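Local coordinates for protein gamma-glutamyltransferase 1 Threonine peptidase. MEROPS family T03 (Pseudomonas nitroreducens, PDB 7D9E) that probably transfers the gamma-glutamyl group of glutamine-like donors to water or amine acceptors, theanine synthesis among its uses, as a heterodimeric N-terminal nucleophile (Ntn) hydrolase, at residues L278-F289 with Y299-E307. Residues are numbered along the deposited sequence; the frame is centred on the assembly and turned at random.
Sequences LIGIKEQRAADF and YIHLLSEIE
The Phe289 ring is held between Leu302 CD1, centred over one face 3.8 Å from the centroid in a CH-pi contact, and Lys282 CE near the rim of the opposite face. Leu303 CD2 and Ile306 CD1 lie at its edge, and the Tyr299 ring meets it obliquely, planes at 76°. This is knobs-into-holes packing in the Ntn-hydrolase fold, between residues 278-289 and helix 299-307; the axes of helices 278-284 and 299-307 cross at 127°. Phe289 fills a hole formed by Tyr299, Leu302, Leu303 and Ile306, while Ile306 enters one among Leu278, Ile281, Lys282 and Phe289. With CG anti to its carbonyl carbon (chi1 -80°), Phe289 brings CZ to 3.6 Å from Leu302 CB. An alanine in place of Phe289 is likely to open a gap between Leu302 and the Lys282 chain and take away the ring that Tyr299 meets within this contact. Beyond the ring, Lys282 NZ forms a salt bridge with Asp110 OD2 of the other subunit, whose Asn106 ND2 hydrogen-bonds to Tyr299 OH. Arg285 NE and NH2 both grip Asp288 OD2 from one face of the carboxylate. At the other end, Leu278 CD2 lies 3.8 Å from Ile306 CG2 and 3.9 Å from Glu307 CG.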
loop_
_atom_site.group_PDB
_atom_site.type_symbol
_atom_site.label_atom_id
_atom_site.label_comp_id
_atom_site.label_asym_id
_atom_site.label_seq_id
_atom_site.Cartn_x
_atom_site.Cartn_y
_atom_site.Cartn_z
ATOM N N LEU A 278 0.916 -10.522 14.263
ATOM C CA LEU A 278 0.289 -11.655 13.579
ATOM C C LEU A 278 1.228 -12.853 13.550
ATOM O O LEU A 278 0.839 -13.983 13.892
ATOM C CB LEU A 278 -0.105 -11.264 12.158
ATOM C CG LEU A 278 -1.282 -10.297 12.046
ATOM C CD1 LEU A 278 -1.206 -9.599 10.689
ATOM C CD2 LEU A 278 -2.642 -10.937 12.244
ATOM N N ILE A 279 2.478 -12.626 13.137
ATOM C CA ILE A 279 3.453 -13.711 13.061
ATOM C C ILE A 279 3.790 -14.225 14.452
ATOM O O ILE A 279 3.829 -15.439 14.698
ATOM C CB ILE A 279 4.708 -13.247 12.296
ATOM C CG1 ILE A 279 4.349 -12.972 10.836
ATOM C CG2 ILE A 279 5.835 -14.249 12.435
ATOM C CD1 ILE A 279 5.420 -12.221 10.079
ATOM N N GLY A 280 4.005 -13.310 15.393
ATOM C CA GLY A 280 4.398 -13.725 16.721
ATOM C C GLY A 280 3.317 -14.520 17.417
ATOM O O GLY A 280 3.595 -15.509 18.099
ATOM N N ILE A 281 2.070 -14.087 17.267
ATOM C CA ILE A 281 0.972 -14.791 17.909
ATOM C C ILE A 281 0.755 -16.134 17.237
ATOM O O ILE A 281 0.513 -17.145 17.906
ATOM C CB ILE A 281 -0.298 -13.930 17.895
ATOM C CG1 ILE A 281 -0.116 -12.744 18.856
ATOM C CG2 ILE A 281 -1.510 -14.766 18.285
ATOM C CD1 ILE A 281 -1.201 -11.712 18.766
ATOM N N LYS A 282 0.818 -16.175 15.905
ATOM C CA LYS A 282 0.631 -17.461 15.238
ATOM C C LYS A 282 1.687 -18.464 15.680
ATOM O O LYS A 282 1.387 -19.651 15.881
ATOM C CB LYS A 282 0.641 -17.316 13.715
ATOM C CG LYS A 282 0.526 -18.658 13.010
ATOM C CD LYS A 282 0.314 -18.484 11.525
ATOM C CE LYS A 282 -0.208 -19.775 10.907
ATOM N NZ LYS A 282 0.756 -20.885 11.132
ATOM N N GLU A 283 2.938 -18.013 15.831
ATOM C CA GLU A 283 3.989 -18.906 16.312
ATOM C C GLU A 283 3.695 -19.389 17.729
ATOM O O GLU A 283 3.894 -20.566 18.048
ATOM C CB GLU A 283 5.353 -18.223 16.243
ATOM C CG GLU A 283 5.828 -17.899 14.822
ATOM C CD GLU A 283 6.430 -19.082 14.074
ATOM O OE1 GLU A 283 7.612 -19.415 14.317
ATOM O OE2 GLU A 283 5.730 -19.654 13.212
ATOM N N GLN A 284 3.230 -18.482 18.598
ATOM C CA GLN A 284 2.895 -18.868 19.964
ATOM C C GLN A 284 1.805 -19.925 19.992
ATOM O O GLN A 284 1.789 -20.777 20.885
ATOM C CB GLN A 284 2.426 -17.629 20.726
ATOM C CG GLN A 284 3.538 -16.755 21.241
ATOM C CD GLN A 284 4.573 -17.522 22.029
ATOM O OE1 GLN A 284 4.257 -18.134 23.050
ATOM N NE2 GLN A 284 5.808 -17.526 21.541
ATOM N N ARG A 285 0.883 -19.876 19.032
ATOM C CA ARG A 285 -0.244 -20.800 18.954
ATOM C C ARG A 285 -0.007 -21.943 17.968
ATOM O O ARG A 285 -0.969 -22.486 17.421
ATOM C CB ARG A 285 -1.538 -20.052 18.611
ATOM C CG ARG A 285 -1.935 -18.939 19.587
ATOM C CD ARG A 285 -2.002 -19.446 21.025
ATOM N NE ARG A 285 -3.004 -20.497 21.235
ATOM C CZ ARG A 285 -4.136 -20.367 21.929
ATOM N NH1 ARG A 285 -4.445 -19.236 22.554
ATOM N NH2 ARG A 285 -4.949 -21.412 22.044
ATOM N N ALA A 286 1.246 -22.361 17.783
ATOM C CA ALA A 286 1.546 -23.391 16.796
ATOM C C ALA A 286 0.798 -24.684 17.084
ATOM O O ALA A 286 0.382 -25.382 16.155
ATOM C CB ALA A 286 3.050 -23.667 16.750
ATOM N N ALA A 287 0.613 -25.031 18.358
ATOM C CA ALA A 287 -0.073 -26.290 18.640
ATOM C C ALA A 287 -1.510 -26.270 18.120
ATOM O O ALA A 287 -2.033 -27.318 17.714
ATOM C CB ALA A 287 -0.040 -26.614 20.134
ATOM N N ASP A 288 -2.161 -25.108 18.126
ATOM C CA ASP A 288 -3.532 -25.000 17.643
ATOM C C ASP A 288 -3.624 -25.026 16.124
ATOM O O ASP A 288 -4.673 -25.399 15.589
ATOM C CB ASP A 288 -4.151 -23.698 18.151
ATOM C CG ASP A 288 -4.260 -23.663 19.659
ATOM O OD1 ASP A 288 -5.088 -24.409 20.216
ATOM O OD2 ASP A 288 -3.497 -22.889 20.281
ATOM N N PHE A 289 -2.556 -24.655 15.428
ATOM C CA PHE A 289 -2.530 -24.701 13.973
ATOM C C PHE A 289 -2.083 -26.058 13.439
ATOM O O PHE A 289 -2.198 -26.296 12.231
ATOM C CB PHE A 289 -1.604 -23.608 13.432
ATOM C CG PHE A 289 -2.220 -22.247 13.403
ATOM C CD1 PHE A 289 -2.999 -21.838 12.321
ATOM C CD2 PHE A 289 -2.036 -21.360 14.459
ATOM C CE1 PHE A 289 -3.574 -20.586 12.292
ATOM C CE2 PHE A 289 -2.610 -20.116 14.451
ATOM C CZ PHE A 289 -3.374 -19.702 13.361
ATOM N N TYR A 299 -9.000 -22.758 10.455
ATOM C CA TYR A 299 -7.880 -21.891 10.111
ATOM C C TYR A 299 -8.329 -20.442 10.041
ATOM O O TYR A 299 -7.689 -19.551 10.608
ATOM C CB TYR A 299 -7.311 -22.316 8.753
ATOM C CG TYR A 299 -6.116 -21.503 8.308
ATOM C CD1 TYR A 299 -4.865 -21.722 8.861
ATOM C CD2 TYR A 299 -6.239 -20.494 7.349
ATOM C CE1 TYR A 299 -3.762 -20.981 8.483
ATOM C CE2 TYR A 299 -5.147 -19.759 6.959
ATOM C CZ TYR A 299 -3.904 -20.004 7.533
ATOM O OH TYR A 299 -2.795 -19.292 7.144
ATOM N N ILE A 300 -9.440 -20.191 9.346
ATOM C CA ILE A 300 -9.924 -18.829 9.177
ATOM C C ILE A 300 -10.376 -18.250 10.502
ATOM O O ILE A 300 -10.146 -17.053 10.786
ATOM C CB ILE A 300 -11.040 -18.805 8.112
ATOM C CG1 ILE A 300 -10.434 -19.005 6.719
ATOM C CG2 ILE A 300 -11.831 -17.491 8.179
ATOM C CD1 ILE A 300 -11.431 -19.321 5.623
ATOM N N HIS A 301 -10.989 -19.084 11.344
ATOM C CA HIS A 301 -11.385 -18.621 12.666
ATOM C C HIS A 301 -10.165 -18.220 13.484
ATOM O O HIS A 301 -10.164 -17.177 14.144
ATOM C CB HIS A 301 -12.168 -19.713 13.389
ATOM C CG HIS A 301 -12.324 -19.438 14.841
ATOM N ND1 HIS A 301 -13.051 -18.366 15.310
ATOM C CD2 HIS A 301 -11.808 -20.054 15.929
ATOM C CE1 HIS A 301 -12.994 -18.349 16.630
ATOM N NE2 HIS A 301 -12.249 -19.363 17.028
ATOM N N LEU A 302 -9.113 -19.038 13.451
ATOM C CA LEU A 302 -7.896 -18.711 14.189
ATOM C C LEU A 302 -7.306 -17.393 13.712
ATOM O O LEU A 302 -6.953 -16.537 14.530
ATOM C CB LEU A 302 -6.882 -19.841 14.047
ATOM C CG LEU A 302 -7.143 -21.114 14.862
ATOM C CD1 LEU A 302 -6.183 -22.221 14.448
ATOM C CD2 LEU A 302 -7.021 -20.820 16.348
ATOM N N LEU A 303 -7.199 -17.191 12.390
ATOM C CA LEU A 303 -6.662 -15.915 11.919
ATOM C C LEU A 303 -7.527 -14.759 12.401
ATOM O O LEU A 303 -7.005 -13.698 12.780
ATOM C CB LEU A 303 -6.546 -15.863 10.400
ATOM C CG LEU A 303 -5.663 -16.891 9.698
ATOM C CD1 LEU A 303 -5.253 -16.349 8.313
ATOM C CD2 LEU A 303 -4.432 -17.297 10.480
ATOM N N SER A 304 -8.858 -14.938 12.374
ATOM C CA SER A 304 -9.766 -13.878 12.798
ATOM C C SER A 304 -9.571 -13.541 14.268
ATOM O O SER A 304 -9.620 -12.367 14.647
ATOM C CB SER A 304 -11.215 -14.278 12.525
ATOM O OG SER A 304 -11.418 -14.542 11.132
ATOM N N GLU A 305 -9.331 -14.556 15.107
ATOM C CA GLU A 305 -9.114 -14.304 16.529
ATOM C C GLU A 305 -7.843 -13.497 16.744
ATOM O O GLU A 305 -7.786 -12.632 17.631
ATOM C CB GLU A 305 -9.021 -15.628 17.281
ATOM C CG GLU A 305 -10.358 -16.289 17.552
ATOM C CD GLU A 305 -11.144 -15.580 18.643
ATOM O OE1 GLU A 305 -10.644 -15.493 19.795
ATOM O OE2 GLU A 305 -12.258 -15.096 18.357
ATOM N N ILE A 306 -6.807 -13.775 15.949
ATOM C CA ILE A 306 -5.587 -12.987 16.034
ATOM C C ILE A 306 -5.843 -11.567 15.546
ATOM O O ILE A 306 -5.443 -10.588 16.191
ATOM C CB ILE A 306 -4.449 -13.665 15.251
ATOM C CG1 ILE A 306 -4.243 -15.106 15.723
ATOM C CG2 ILE A 306 -3.175 -12.866 15.433
ATOM C CD1 ILE A 306 -3.195 -15.854 14.931
ATOM N N GLU A 307 -6.557 -11.432 14.426
ATOM C CA GLU A 307 -6.812 -10.119 13.845
ATOM C C GLU A 307 -7.624 -9.232 14.778
ATOM O O GLU A 307 -7.423 -8.011 14.789
ATOM C CB GLU A 307 -7.473 -10.263 12.471
ATOM C CG GLU A 307 -6.484 -10.891 11.473
ATOM C CD GLU A 307 -7.127 -11.582 10.299
ATOM O OE1 GLU A 307 -8.356 -11.787 10.300
ATOM O OE2 GLU A 307 -6.368 -11.945 9.372
#